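Cytomegalovirus protein US2 (Human herpesvirus 5, PDB 1IM3) redirects newly made MHC class I heavy chains through the SEC61 translocon to the cytosol for proteasomal destruction, hiding infected cells from cytotoxic T lymphocytes. Local coordinates at residues T75-L80 with V86-C91; F30-K35 with W62-L67; E43-H48 with P71-L76. All coordinates share one frame; numbering follows the deposited sequence.

Contact 1 (T75-L80 with V86-C91); sequences TLALRL and VIWLRC
R79 crosses one face of the W88 indole at a slant in the hairpin formed by 75-80 and 86-91. Its CB sits 3.8 Å from the centroid of the W88 six-membered ring, almost on the ring normal, a CH-pi contact, and its CD reaches W88 CZ2 at 3.7 Å. With CG anti to the backbone N (chi1 173°) and the chain extended as far as NE, the aliphatic part of R79 runs across the indole and leaves the guanidinium beyond it, its plane turned 65° from the ring, where NH1 forms a salt bridge with D33 and a hydrogen bond to the backbone of another protein's chain. A77 CB meets the edge of the same indole, 4.2 Å from W88 CZ3. R90, further along this face, is exposed: T75 CG2 lies over one face of its guanidinium, 3.9 Å from R90 NH2, and V86 at the far end is exposed too. The backbones form an antiparallel ladder, their axes at 162°, within the sheet built from strands 42-44, 30-37, 75-82 and 85-91 of the immunoglobulin-like lumenal domain. L76 with C91, L78 with L89 and L80 with I87 are hydrogen-bonded pairs, each closed by two N-H...O bonds; A77 with R90 and R79 with W88 are the non-hydrogen-bonded pairs between them. The leucines turn to the inner face, where packing is close: L76 CB lies 3.9 Å from C91 CB, L80 CB is equally near I87 CG1, and L80 CD1 touches L89 CD1 at 4.1 Å. L78 and L89 also pack on W62 of the opposing sheet, and L80 on I23. C91 SG points into this interior and forms the disulfide with C10, tying strand 85-91 to strand 3-12 of the other sheet.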
loop_
_atom_site.group_PDB
_atom_site.type_symbol
_atom_site.label_atom_id
_atom_site.label_comp_id
_atom_site.label_asym_id
_atom_site.label_seq_id
_atom_site.Cartn_x
_atom_site.Cartn_y
_atom_site.Cartn_z
ATOM N N THR D 75 16.239 15.448 -19.201
ATOM C CA THR D 75 14.947 16.017 -19.595
ATOM C C THR D 75 13.923 16.126 -18.435
ATOM O O THR D 75 14.032 15.418 -17.419
ATOM C CB THR D 75 14.280 15.208 -20.749
ATOM O OG1 THR D 75 13.827 13.940 -20.270
ATOM C CG2 THR D 75 15.265 14.973 -21.867
ATOM N N LEU D 76 12.957 17.043 -18.587
ATOM C CA LEU D 76 11.886 17.238 -17.612
ATOM C C LEU D 76 10.738 16.328 -18.035
ATOM O O LEU D 76 10.198 16.478 -19.133
ATOM C CB LEU D 76 11.385 18.695 -17.596
ATOM C CG LEU D 76 10.135 18.956 -16.719
ATOM C CD1 LEU D 76 10.476 18.698 -15.265
ATOM C CD2 LEU D 76 9.652 20.379 -16.878
ATOM N N ALA D 77 10.392 15.362 -17.192
ATOM C CA ALA D 77 9.264 14.478 -17.480
ATOM C C ALA D 77 8.138 15.028 -16.616
ATOM O O ALA D 77 8.190 14.962 -15.393
ATOM C CB ALA D 77 9.569 13.048 -17.088
ATOM N N LEU D 78 7.123 15.570 -17.260
ATOM C CA LEU D 78 6.023 16.178 -16.545
ATOM C C LEU D 78 4.742 15.372 -16.613
ATOM O O LEU D 78 4.091 15.315 -17.656
ATOM C CB LEU D 78 5.790 17.580 -17.103
ATOM C CG LEU D 78 4.813 18.494 -16.371
ATOM C CD1 LEU D 78 5.189 18.582 -14.895
ATOM C CD2 LEU D 78 4.851 19.885 -17.025
ATOM N N ARG D 79 4.384 14.733 -15.504
ATOM C CA ARG D 79 3.152 13.961 -15.444
ATOM C C ARG D 79 2.072 14.893 -14.918
ATOM O O ARG D 79 2.253 15.563 -13.914
ATOM C CB ARG D 79 3.303 12.747 -14.515
ATOM C CG ARG D 79 2.002 11.967 -14.270
ATOM C CD ARG D 79 2.203 10.716 -13.398
ATOM N NE ARG D 79 0.928 10.068 -13.093
ATOM C CZ ARG D 79 0.182 10.338 -12.023
ATOM N NH1 ARG D 79 0.570 11.246 -11.119
ATOM N NH2 ARG D 79 -0.962 9.708 -11.865
ATOM N N LEU D 80 0.954 14.956 -15.617
ATOM C CA LEU D 80 -0.123 15.826 -15.187
ATOM C C LEU D 80 -1.405 15.032 -15.155
ATOM O O LEU D 80 -1.595 14.138 -15.974
ATOM C CB LEU D 80 -0.306 16.987 -16.171
ATOM C CG LEU D 80 0.837 17.970 -16.377
ATOM C CD1 LEU D 80 0.457 18.949 -17.470
ATOM C CD2 LEU D 80 1.130 18.719 -15.074
ATOM N N VAL D 86 -4.691 11.433 -17.282
ATOM C CA VAL D 86 -3.245 11.494 -17.185
ATOM C C VAL D 86 -2.595 11.789 -18.527
ATOM O O VAL D 86 -2.951 11.209 -19.550
ATOM C CB VAL D 86 -2.667 10.136 -16.666
ATOM C CG1 VAL D 86 -1.155 10.231 -16.482
ATOM C CG2 VAL D 86 -3.334 9.753 -15.364
ATOM N N ILE D 87 -1.643 12.701 -18.523
ATOM C CA ILE D 87 -0.900 13.003 -19.738
ATOM C C ILE D 87 0.522 13.301 -19.318
ATOM O O ILE D 87 0.741 13.901 -18.262
ATOM C CB ILE D 87 -1.443 14.241 -20.497
ATOM C CG1 ILE D 87 -1.303 15.491 -19.648
ATOM C CG2 ILE D 87 -2.894 14.026 -20.873
ATOM C CD1 ILE D 87 -1.707 16.734 -20.374
ATOM N N TRP D 88 1.475 12.853 -20.124
ATOM C CA TRP D 88 2.868 13.117 -19.856
ATOM C C TRP D 88 3.394 14.104 -20.888
ATOM O O TRP D 88 3.075 13.990 -22.070
ATOM C CB TRP D 88 3.688 11.833 -19.951
ATOM C CG TRP D 88 3.480 10.878 -18.825
ATOM C CD1 TRP D 88 2.429 10.021 -18.656
ATOM C CD2 TRP D 88 4.376 10.633 -17.740
ATOM N NE1 TRP D 88 2.622 9.250 -17.537
ATOM C CE2 TRP D 88 3.811 9.606 -16.956
ATOM C CE3 TRP D 88 5.613 11.179 -17.357
ATOM C CZ2 TRP D 88 4.440 9.099 -15.811
ATOM C CZ3 TRP D 88 6.242 10.671 -16.219
ATOM C CH2 TRP D 88 5.648 9.640 -15.459
ATOM N N LEU D 89 4.176 15.076 -20.434
ATOM C CA LEU D 89 4.817 16.024 -21.330
ATOM C C LEU D 89 6.305 15.775 -21.142
ATOM O O LEU D 89 6.724 15.274 -20.114
ATOM C CB LEU D 89 4.496 17.479 -20.950
ATOM C CG LEU D 89 3.162 18.075 -21.396
ATOM C CD1 LEU D 89 2.025 17.269 -20.830
ATOM C CD2 LEU D 89 3.063 19.506 -20.919
ATOM N N ARG D 90 7.102 16.114 -22.142
ATOM C CA ARG D 90 8.543 15.958 -22.042
ATOM C C ARG D 90 9.144 17.303 -22.468
ATOM O O ARG D 90 8.718 17.853 -23.465
ATOM C CB ARG D 90 8.974 14.807 -22.951
ATOM C CG ARG D 90 10.376 14.286 -22.694
ATOM C CD ARG D 90 10.547 12.867 -23.239
ATOM N NE ARG D 90 11.952 12.544 -23.490
ATOM C CZ ARG D 90 12.665 13.008 -24.519
ATOM N NH1 ARG D 90 12.115 13.823 -25.417
ATOM N NH2 ARG D 90 13.940 12.656 -24.651
ATOM N N CYS D 91 10.088 17.853 -21.698
ATOM C CA CYS D 91 10.715 19.133 -22.034
ATOM C C CYS D 91 12.240 18.978 -22.009
ATOM O O CYS D 91 12.798 18.525 -21.008
ATOM C CB CYS D 91 10.312 20.256 -21.043
ATOM S SG CYS D 91 11.107 21.831 -21.519
#

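Contact 2 (F30-K35 with W62-L67); sequences FVFDPK and WNVRNL
F32 sets CE1 over one face of the W62 indole, with CZ against W62 CB. Its CE1 stands 3.5 Å above the indole plane, displaced toward the rim, and lies 3.7 Å from W62 CG; F32 CZ comes equally near W62 CB, 3.7 Å away. The pair is oblique: the phenyl and five-membered ring planes meet at 47°, with centroids 5.2 Å apart. W62 CG stands between the backbone N and carbonyl carbon (chi1 59°), turning the indole across the path of F32, which reaches inward with CG anti to its N (chi1 -174°). V64 CG2 is a looser neighbour, 4.5 Å from F32 CZ. No hydrogen bond joins 30-35 to 62-67, for they belong to the two facing sheets of the immunoglobulin-like sandwich, and the aromatic pair lies in its buried interior near the centre of the chain. L78 and L80 pack on F32 from strand 75-82, I23 on W62, and V47 touches both F32 and V64. The outer side of strand 30-37 is polar and meets another protein's chain, which helps bury D33 and K35. There K35 NZ forms a salt bridge to D33, 2.9 Å from its OD1, although the hydrogen bonds within the pair are weak; NZ also bonds to N44 OD1 and to the other chain's backbone. The D33 carboxylate takes a basic side chain and a backbone group of that chain as well, so several positive partners probably favour its ionised state.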
loop_
_atom_site.group_PDB
_atom_site.type_symbol
_atom_site.label_atom_id
_atom_site.label_comp_id
_atom_site.label_asym_id
_atom_site.label_seq_id
_atom_site.Cartn_x
_atom_site.Cartn_y
_atom_site.Cartn_z
ATOM N N PHE D 30 -6.578 19.332 -10.444
ATOM C CA PHE D 30 -5.341 18.921 -11.104
ATOM C C PHE D 30 -4.275 18.394 -10.138
ATOM O O PHE D 30 -4.366 18.566 -8.925
ATOM C CB PHE D 30 -4.713 20.110 -11.827
ATOM C CG PHE D 30 -3.966 21.037 -10.891
ATOM C CD1 PHE D 30 -4.666 21.903 -10.043
ATOM C CD2 PHE D 30 -2.569 20.949 -10.760
ATOM C CE1 PHE D 30 -4.002 22.667 -9.069
ATOM C CE2 PHE D 30 -1.872 21.703 -9.789
ATOM C CZ PHE D 30 -2.589 22.569 -8.934
ATOM N N VAL D 31 -3.256 17.763 -10.717
ATOM C CA VAL D 31 -2.103 17.270 -9.986
ATOM C C VAL D 31 -0.922 17.639 -10.876
ATOM O O VAL D 31 -0.912 17.323 -12.062
ATOM C CB VAL D 31 -2.091 15.742 -9.794
ATOM C CG1 VAL D 31 -0.861 15.352 -8.992
ATOM C CG2 VAL D 31 -3.359 15.287 -9.065
ATOM N N PHE D 32 0.054 18.343 -10.308
ATOM C CA PHE D 32 1.257 18.751 -11.059
ATOM C C PHE D 32 2.342 17.816 -10.533
ATOM O O PHE D 32 2.748 17.930 -9.382
ATOM C CB PHE D 32 1.617 20.203 -10.740
ATOM C CG PHE D 32 2.742 20.757 -11.571
ATOM C CD1 PHE D 32 2.561 21.057 -12.918
ATOM C CD2 PHE D 32 3.987 21.011 -10.997
ATOM C CE1 PHE D 32 3.594 21.604 -13.678
ATOM C CE2 PHE D 32 5.028 21.561 -11.762
ATOM C CZ PHE D 32 4.815 21.856 -13.102
ATOM N N ASP D 33 2.814 16.904 -11.371
ATOM C CA ASP D 33 3.784 15.905 -10.916
ATOM C C ASP D 33 5.075 15.904 -11.757
ATOM O O ASP D 33 5.274 15.042 -12.600
ATOM C CB ASP D 33 3.074 14.539 -10.975
ATOM C CG ASP D 33 3.892 13.405 -10.369
ATOM O OD1 ASP D 33 4.991 13.652 -9.826
ATOM O OD2 ASP D 33 3.423 12.251 -10.439
ATOM N N PRO D 34 5.965 16.873 -11.520
ATOM C CA PRO D 34 7.224 16.985 -12.271
ATOM C C PRO D 34 8.327 16.010 -11.865
ATOM O O PRO D 34 8.558 15.768 -10.685
ATOM C CB PRO D 34 7.623 18.442 -12.055
ATOM C CG PRO D 34 7.191 18.683 -10.655
ATOM C CD PRO D 34 5.810 18.004 -10.593
ATOM N N LYS D 35 8.992 15.438 -12.859
ATOM C CA LYS D 35 10.082 14.494 -12.602
ATOM C C LYS D 35 11.343 14.892 -13.351
ATOM O O LYS D 35 11.271 15.447 -14.447
ATOM C CB LYS D 35 9.737 13.070 -13.053
ATOM C CG LYS D 35 8.756 12.259 -12.202
ATOM C CD LYS D 35 7.311 12.433 -12.673
ATOM C CE LYS D 35 6.369 11.311 -12.197
ATOM N NZ LYS D 35 6.170 11.177 -10.719
ATOM N N TRP D 62 2.449 26.925 -15.202
ATOM C CA TRP D 62 3.576 26.786 -14.313
ATOM C C TRP D 62 4.693 27.710 -14.743
ATOM O O TRP D 62 4.822 28.046 -15.917
ATOM C CB TRP D 62 4.041 25.330 -14.249
ATOM C CG TRP D 62 4.453 24.717 -15.529
ATOM C CD1 TRP D 62 5.727 24.564 -15.978
ATOM C CD2 TRP D 62 3.608 24.056 -16.497
ATOM N NE1 TRP D 62 5.736 23.843 -17.152
ATOM C CE2 TRP D 62 4.454 23.519 -17.490
ATOM C CE3 TRP D 62 2.230 23.857 -16.607
ATOM C CZ2 TRP D 62 3.962 22.790 -18.589
ATOM C CZ3 TRP D 62 1.738 23.132 -17.692
ATOM C CH2 TRP D 62 2.603 22.603 -18.671
ATOM N N ASN D 63 5.485 28.127 -13.766
ATOM C CA ASN D 63 6.586 29.043 -13.963
ATOM C C ASN D 63 7.647 28.682 -12.921
ATOM O O ASN D 63 7.965 29.458 -12.021
ATOM C CB ASN D 63 6.111 30.478 -13.751
ATOM C CG ASN D 63 7.202 31.500 -14.057
ATOM O OD1 ASN D 63 8.098 31.227 -14.854
ATOM N ND2 ASN D 63 7.122 32.683 -13.439
ATOM N N VAL D 64 8.168 27.477 -13.051
ATOM C CA VAL D 64 9.176 26.959 -12.142
ATOM C C VAL D 64 10.452 27.785 -12.227
ATOM O O VAL D 64 11.029 27.934 -13.303
ATOM C CB VAL D 64 9.481 25.493 -12.476
ATOM C CG1 VAL D 64 10.577 24.955 -11.554
ATOM C CG2 VAL D 64 8.214 24.665 -12.323
ATOM N N ARG D 65 10.888 28.330 -11.103
ATOM C CA ARG D 65 12.076 29.173 -11.095
ATOM C C ARG D 65 13.121 28.705 -10.079
ATOM O O ARG D 65 12.797 28.370 -8.936
ATOM C CB ARG D 65 11.671 30.635 -10.825
ATOM C CG ARG D 65 10.773 31.253 -11.901
ATOM C CD ARG D 65 9.953 32.419 -11.373
ATOM N NE ARG D 65 8.805 31.988 -10.580
ATOM C CZ ARG D 65 7.917 32.817 -10.043
ATOM N NH1 ARG D 65 8.051 34.128 -10.216
ATOM N NH2 ARG D 65 6.897 32.337 -9.334
ATOM N N ASN D 66 14.364 28.623 -10.565
ATOM C CA ASN D 66 15.547 28.244 -9.783
ATOM C C ASN D 66 15.524 26.920 -9.071
ATOM O O ASN D 66 15.961 26.813 -7.939
ATOM C CB ASN D 66 15.841 29.312 -8.763
ATOM C CG ASN D 66 16.470 30.501 -9.378
ATOM O OD1 ASN D 66 17.644 30.462 -9.764
ATOM N ND2 ASN D 66 15.698 31.582 -9.511
ATOM N N LEU D 67 15.024 25.907 -9.743
ATOM C CA LEU D 67 14.938 24.611 -9.133
ATOM C C LEU D 67 16.263 23.879 -9.288
ATOM O O LEU D 67 16.692 23.590 -10.403
ATOM C CB LEU D 67 13.795 23.822 -9.778
ATOM C CG LEU D 67 13.599 22.467 -9.126
ATOM C CD1 LEU D 67 13.369 22.641 -7.620
ATOM C CD2 LEU D 67 12.440 21.777 -9.773
#

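Contact 3 (E43-H48 with P71-L76); sequences ENLYVH and PIFETL
L45 CD1 is the meeting point of this small apolar contact, touching both L76 and F73. It lies 3.9 Å from L76 CD1, the two branched ends approaching at a slant, and 4.3 Å from F73 CE1, which it meets obliquely. L45 reaches them with CG anti to its carbonyl carbon (chi1 -70°), beside the backbone N, while F73 swings its ring inward with CG anti to the N (chi1 -166°). All three residues are buried, yet their backbones stay well apart: the nearest CA atoms, those of L45 and L76, are 9.4 Å from one another. Between the two segments runs strand 30-37, the shared neighbour of 42-44 and 75-82 in one sheet of the immunoglobulin-like sandwich. A36 of that strand packs against both L45 and F73, and a backbone bond to P34 holds L45 in place just after strand 42-44 ends. L67 of the facing sheet touches L45, and P93 touches F73. Further out, E74 and T75 both face D37 in a classic beta bulge, through which the chain enters strand 75-82. On the other flank, L45 O accepts a hydrogen bond from a basic side chain of another protein's chain.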
loop_
_atom_site.group_PDB
_atom_site.type_symbol
_atom_site.label_atom_id
_atom_site.label_comp_id
_atom_site.label_asym_id
_atom_site.label_seq_id
_atom_site.Cartn_x
_atom_site.Cartn_y
_atom_site.Cartn_z
ATOM N N GLU D 43 13.817 11.002 -10.604
ATOM C CA GLU D 43 13.228 11.207 -9.299
ATOM C C GLU D 43 12.266 12.368 -9.376
ATOM O O GLU D 43 12.321 13.195 -10.285
ATOM C CB GLU D 43 14.298 11.488 -8.243
ATOM C CG GLU D 43 15.242 12.605 -8.598
ATOM C CD GLU D 43 16.142 12.972 -7.443
ATOM O OE1 GLU D 43 17.297 13.364 -7.691
ATOM O OE2 GLU D 43 15.686 12.876 -6.285
ATOM N N ASN D 44 11.372 12.411 -8.408
ATOM C CA ASN D 44 10.385 13.457 -8.351
ATOM C C ASN D 44 11.005 14.799 -8.003
ATOM O O ASN D 44 11.970 14.867 -7.249
ATOM C CB ASN D 44 9.310 13.063 -7.332
ATOM C CG ASN D 44 8.391 11.984 -7.861
ATOM O OD1 ASN D 44 8.275 11.796 -9.071
ATOM N ND2 ASN D 44 7.726 11.278 -6.964
ATOM N N LEU D 45 10.448 15.856 -8.585
ATOM C CA LEU D 45 10.885 17.201 -8.315
ATOM C C LEU D 45 9.774 17.837 -7.516
ATOM O O LEU D 45 8.601 17.496 -7.656
ATOM C CB LEU D 45 11.070 17.985 -9.585
ATOM C CG LEU D 45 12.259 17.535 -10.438
ATOM C CD1 LEU D 45 12.234 18.265 -11.789
ATOM C CD2 LEU D 45 13.574 17.824 -9.685
ATOM N N TYR D 46 10.171 18.769 -6.664
ATOM C CA TYR D 46 9.235 19.512 -5.838
ATOM C C TYR D 46 9.327 20.996 -6.092
ATOM O O TYR D 46 10.416 21.588 -5.924
ATOM C CB TYR D 46 9.536 19.261 -4.393
ATOM C CG TYR D 46 9.466 17.811 -4.184
ATOM C CD1 TYR D 46 8.240 17.167 -3.992
ATOM C CD2 TYR D 46 10.621 17.030 -4.236
ATOM C CE1 TYR D 46 8.169 15.800 -3.845
ATOM C CE2 TYR D 46 10.562 15.649 -4.101
ATOM C CZ TYR D 46 9.341 15.046 -3.898
ATOM O OH TYR D 46 9.335 13.674 -3.739
ATOM N N VAL D 47 8.199 21.575 -6.508
ATOM C CA VAL D 47 8.121 22.987 -6.795
ATOM C C VAL D 47 7.248 23.746 -5.806
ATOM O O VAL D 47 6.242 23.223 -5.324
ATOM C CB VAL D 47 7.583 23.217 -8.213
ATOM C CG1 VAL D 47 8.308 22.298 -9.150
ATOM C CG2 VAL D 47 6.082 23.032 -8.261
ATOM N N HIS D 48 7.651 24.978 -5.518
ATOM C CA HIS D 48 6.932 25.844 -4.597
ATOM C C HIS D 48 5.574 26.175 -5.230
ATOM O O HIS D 48 5.480 26.246 -6.463
ATOM C CB HIS D 48 7.765 27.097 -4.343
ATOM C CG HIS D 48 7.209 27.983 -3.274
ATOM N ND1 HIS D 48 6.152 28.838 -3.493
ATOM C CD2 HIS D 48 7.544 28.122 -1.969
ATOM C CE1 HIS D 48 5.859 29.465 -2.367
ATOM N NE2 HIS D 48 6.689 29.048 -1.427
ATOM N N PRO D 71 23.466 17.722 -11.863
ATOM C CA PRO D 71 24.186 17.849 -13.137
ATOM C C PRO D 71 23.732 16.784 -14.131
ATOM O O PRO D 71 23.683 17.011 -15.342
ATOM C CB PRO D 71 25.640 17.657 -12.726
ATOM C CG PRO D 71 25.663 18.208 -11.329
ATOM C CD PRO D 71 24.408 17.631 -10.735
ATOM N N ILE D 72 23.398 15.618 -13.600
ATOM C CA ILE D 72 22.944 14.498 -14.413
ATOM C C ILE D 72 21.622 14.786 -15.120
ATOM O O ILE D 72 21.156 13.987 -15.926
ATOM C CB ILE D 72 22.700 13.266 -13.548
ATOM C CG1 ILE D 72 23.726 13.207 -12.422
ATOM C CG2 ILE D 72 22.777 12.019 -14.397
ATOM C CD1 ILE D 72 23.368 12.195 -11.351
ATOM N N PHE D 73 21.002 15.917 -14.815
ATOM C CA PHE D 73 19.724 16.219 -15.430
ATOM C C PHE D 73 19.746 16.172 -16.938
ATOM O O PHE D 73 20.595 16.759 -17.600
ATOM C CB PHE D 73 19.206 17.594 -15.007
ATOM C CG PHE D 73 17.749 17.817 -15.332
ATOM C CD1 PHE D 73 16.763 17.487 -14.412
ATOM C CD2 PHE D 73 17.367 18.376 -16.548
ATOM C CE1 PHE D 73 15.413 17.719 -14.689
ATOM C CE2 PHE D 73 16.020 18.612 -16.837
ATOM C CZ PHE D 73 15.043 18.283 -15.903
ATOM N N GLU D 74 18.777 15.469 -17.480
ATOM C CA GLU D 74 18.653 15.379 -18.915
ATOM C C GLU D 74 17.401 16.087 -19.406
ATOM O O GLU D 74 17.493 17.164 -19.996
ATOM C CB GLU D 74 18.599 13.931 -19.348
ATOM C CG GLU D 74 19.955 13.367 -19.699
ATOM C CD GLU D 74 19.851 12.008 -20.356
ATOM O OE1 GLU D 74 19.008 11.854 -21.272
ATOM O OE2 GLU D 74 20.616 11.101 -19.961
ATOM N N THR D 75 16.239 15.448 -19.201
ATOM C CA THR D 75 14.947 16.017 -19.595
ATOM C C THR D 75 13.923 16.126 -18.435
ATOM O O THR D 75 14.032 15.418 -17.419
ATOM C CB THR D 75 14.280 15.208 -20.749
ATOM O OG1 THR D 75 13.827 13.940 -20.270
ATOM C CG2 THR D 75 15.265 14.973 -21.867
ATOM N N LEU D 76 12.957 17.043 -18.587
ATOM C CA LEU D 76 11.886 17.238 -17.612
ATOM C C LEU D 76 10.738 16.328 -18.035
ATOM O O LEU D 76 10.198 16.478 -19.133
ATOM C CB LEU D 76 11.385 18.695 -17.596
ATOM C CG LEU D 76 10.135 18.956 -16.719
ATOM C CD1 LEU D 76 10.476 18.698 -15.265
ATOM C CD2 LEU D 76 9.652 20.379 -16.878
#

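Contacts 1 and 3 share T75 and L76 at the start of strand 75-82, and L76 CD1 packs 3.4 Å from K35 O of contact 2. Between centres, contacts 1 and 3 lie about 11 Å apart, 1 and 2 about 10 Å, 2 and 3 about 9 Å. Contact 2 crosses the sandwich, where L78 CD2 of contact 1 comes within 3.4 Å of W62 CZ2. Strand 30-37 joins all three by probable backbone hydrogen bonds, K35 N to A77 O at 2.7 Å and L45 N to P34 O at 2.8 Å. Outside, R79, D33, K35 and N44 form a polar row bonded to another protein's chain, consistent with a surface for the lumenal domain's tight class I binding.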